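Local coordinates for protein beta sliding clamp (Streptococcus pneumoniae, PDB 2AWA) that probably tethers DNA polymerases and other proteins to DNA, encircling the duplex as a ring-shaped head-to-tail homodimer that confers processivity on replication, at residues T301-I306 with S312-S317. Numbering follows the deposited sequence.
Sequences TVKLEI and SAHVHS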
loop_
_atom_site.group_PDB
_atom_site.type_symbol
_atom_site.label_atom_id
_atom_site.label_comp_id
_atom_site.label_asym_id
_atom_site.label_seq_id
_atom_site.Cartn_x
_atom_site.Cartn_y
_atom_site.Cartn_z
ATOM N N THR B 301 -11.871 -3.945 -26.005
ATOM C CA THR B 301 -13.317 -3.923 -25.878
ATOM C C THR B 301 -13.985 -5.237 -25.508
ATOM O O THR B 301 -13.512 -6.296 -25.804
ATOM C CB THR B 301 -13.990 -3.447 -27.158
ATOM O OG1 THR B 301 -13.576 -4.278 -28.237
ATOM C CG2 THR B 301 -13.640 -2.003 -27.429
ATOM N N VAL B 302 -15.122 -5.113 -24.857
ATOM C CA VAL B 302 -16.022 -6.212 -24.556
ATOM C C VAL B 302 -17.179 -6.069 -25.547
ATOM O O VAL B 302 -17.524 -4.967 -25.949
ATOM C CB VAL B 302 -16.530 -6.136 -23.066
ATOM C CG1 VAL B 302 -17.493 -4.960 -22.857
ATOM C CG2 VAL B 302 -17.199 -7.421 -22.634
ATOM N N LYS B 303 -17.737 -7.193 -25.963
ATOM C CA LYS B 303 -18.827 -7.235 -26.903
ATOM C C LYS B 303 -20.004 -7.824 -26.168
ATOM O O LYS B 303 -19.931 -8.953 -25.691
ATOM C CB LYS B 303 -18.454 -8.105 -28.107
ATOM C CG LYS B 303 -19.626 -8.470 -29.044
ATOM C CD LYS B 303 -19.209 -8.612 -30.528
ATOM C CE LYS B 303 -18.332 -9.808 -30.833
ATOM N NZ LYS B 303 -18.994 -11.118 -30.588
ATOM N N LEU B 304 -21.068 -7.038 -26.032
ATOM C CA LEU B 304 -22.326 -7.545 -25.519
ATOM C C LEU B 304 -23.117 -8.038 -26.694
ATOM O O LEU B 304 -23.261 -7.318 -27.689
ATOM C CB LEU B 304 -23.141 -6.471 -24.799
ATOM C CG LEU B 304 -22.940 -6.311 -23.305
ATOM C CD1 LEU B 304 -24.036 -5.432 -22.738
ATOM C CD2 LEU B 304 -22.944 -7.664 -22.626
ATOM N N GLU B 305 -23.610 -9.266 -26.582
ATOM C CA GLU B 305 -24.533 -9.819 -27.549
ATOM C C GLU B 305 -25.888 -10.033 -26.875
ATOM O O GLU B 305 -25.979 -10.643 -25.828
ATOM C CB GLU B 305 -23.976 -11.131 -28.103
ATOM C CG GLU B 305 -24.650 -11.619 -29.378
ATOM C CD GLU B 305 -24.529 -13.127 -29.541
ATOM O OE1 GLU B 305 -23.437 -13.670 -29.254
ATOM O OE2 GLU B 305 -25.525 -13.774 -29.942
ATOM N N ILE B 306 -26.939 -9.499 -27.469
ATOM C CA ILE B 306 -28.278 -9.643 -26.918
ATOM C C ILE B 306 -29.210 -10.301 -27.947
ATOM O O ILE B 306 -29.658 -9.639 -28.867
ATOM C CB ILE B 306 -28.829 -8.260 -26.506
ATOM C CG1 ILE B 306 -27.826 -7.541 -25.587
ATOM C CG2 ILE B 306 -30.186 -8.396 -25.811
ATOM C CD1 ILE B 306 -27.815 -6.066 -25.763
ATOM N N SER B 312 -25.064 -11.803 -23.368
ATOM C CA SER B 312 -23.783 -12.470 -23.171
ATOM C C SER B 312 -22.633 -11.553 -23.502
ATOM O O SER B 312 -22.779 -10.655 -24.337
ATOM C CB SER B 312 -23.713 -13.721 -24.014
ATOM O OG SER B 312 -24.004 -13.387 -25.336
ATOM N N ALA B 313 -21.508 -11.772 -22.821
ATOM C CA ALA B 313 -20.279 -10.990 -23.009
ATOM C C ALA B 313 -19.187 -11.842 -23.639
ATOM O O ALA B 313 -18.973 -13.015 -23.245
ATOM C CB ALA B 313 -19.794 -10.437 -21.691
ATOM N N HIS B 314 -18.481 -11.228 -24.594
ATOM C CA HIS B 314 -17.426 -11.890 -25.339
ATOM C C HIS B 314 -16.204 -11.007 -25.522
ATOM O O HIS B 314 -16.308 -9.845 -25.919
ATOM C CB HIS B 314 -17.939 -12.338 -26.695
ATOM C CG HIS B 314 -19.264 -13.033 -26.632
ATOM N ND1 HIS B 314 -19.389 -14.401 -26.737
ATOM C CD2 HIS B 314 -20.521 -12.546 -26.476
ATOM C CE1 HIS B 314 -20.665 -14.729 -26.645
ATOM N NE2 HIS B 314 -21.372 -13.624 -26.479
ATOM N N VAL B 315 -15.047 -11.588 -25.218
ATOM C CA VAL B 315 -13.766 -10.966 -25.452
ATOM C C VAL B 315 -12.908 -11.998 -26.142
ATOM O O VAL B 315 -12.863 -13.149 -25.721
ATOM C CB VAL B 315 -13.068 -10.563 -24.127
ATOM C CG1 VAL B 315 -11.674 -9.979 -24.407
ATOM C CG2 VAL B 315 -13.940 -9.560 -23.317
ATOM N N HIS B 316 -12.225 -11.587 -27.194
ATOM C CA HIS B 316 -11.246 -12.436 -27.815
ATOM C C HIS B 316 -9.913 -11.745 -27.866
ATOM O O HIS B 316 -9.727 -10.836 -28.645
ATOM C CB HIS B 316 -11.647 -12.813 -29.231
ATOM C CG HIS B 316 -10.684 -13.751 -29.872
ATOM N ND1 HIS B 316 -9.595 -13.318 -30.598
ATOM C CD2 HIS B 316 -10.624 -15.102 -29.875
ATOM C CE1 HIS B 316 -8.918 -14.365 -31.040
ATOM N NE2 HIS B 316 -9.527 -15.457 -30.619
ATOM N N SER B 317 -8.974 -12.208 -27.056
ATOM C CA SER B 317 -7.622 -11.668 -27.048
ATOM C C SER B 317 -6.654 -12.687 -27.640
ATOM O O SER B 317 -6.219 -13.597 -26.956
ATOM C CB SER B 317 -7.230 -11.297 -25.628
ATOM O OG SER B 317 -5.969 -10.686 -25.641
#
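K303 and H314 face each other as an antiparallel hydrogen-bonded pair, with K303 N bonded to H314 O at 3.0 Å and H314 N returning to K303 O at 2.9 Å. One hydrogen-bonded pair further along the hairpin, E305 and S312 repeat the pattern: E305 N reaches S312 O at 2.8 Å in a nearly straight bond (174°), and S312 N binds E305 O. Between these pairs, L304 and A313 form a non-hydrogen-bonded pair, where CA-H...O contacts run from A313 CA to K303 O and from L304 CA to S312 O.

On the face of K303, E305, S312 and H314, the imidazole extends back along its own strand, and its NE2 lies 2.9 Å from S312 OG, a hydrogen bond with either as possible donor. CG of H314 stands anti to the carbonyl carbon (chi1 -47°), which directs the ring toward E305 and sets its CD2 edge, in plane, against K303 O. The E305 carboxylate passes obliquely by the ring, the two planes 23° apart; OE1 comes within 3.5 Å of NE2, but the angle is too poor for a hydrogen bond.

The other face is apolar. V302 CG2 touches V315 CG2 at 4.0 Å, the two side chains crossing at about a right angle, and also meets A313 CB; L304 CD2 lies 3.4 Å from S312 O and reaches A313 CB at 4.3 Å. A290 of helix 280-294 touches both valines, while I327 meets L304 and A313.

This β-hairpin forms the middle of a four-stranded antiparallel sheet in the C-terminal domain, between strands 321-327 and 337-341. Its chemistry implies an amphipathic hairpin, its serine-bonded imidazole near a carboxylate and the K303 amine, which would probably pull its ionisation in opposite senses.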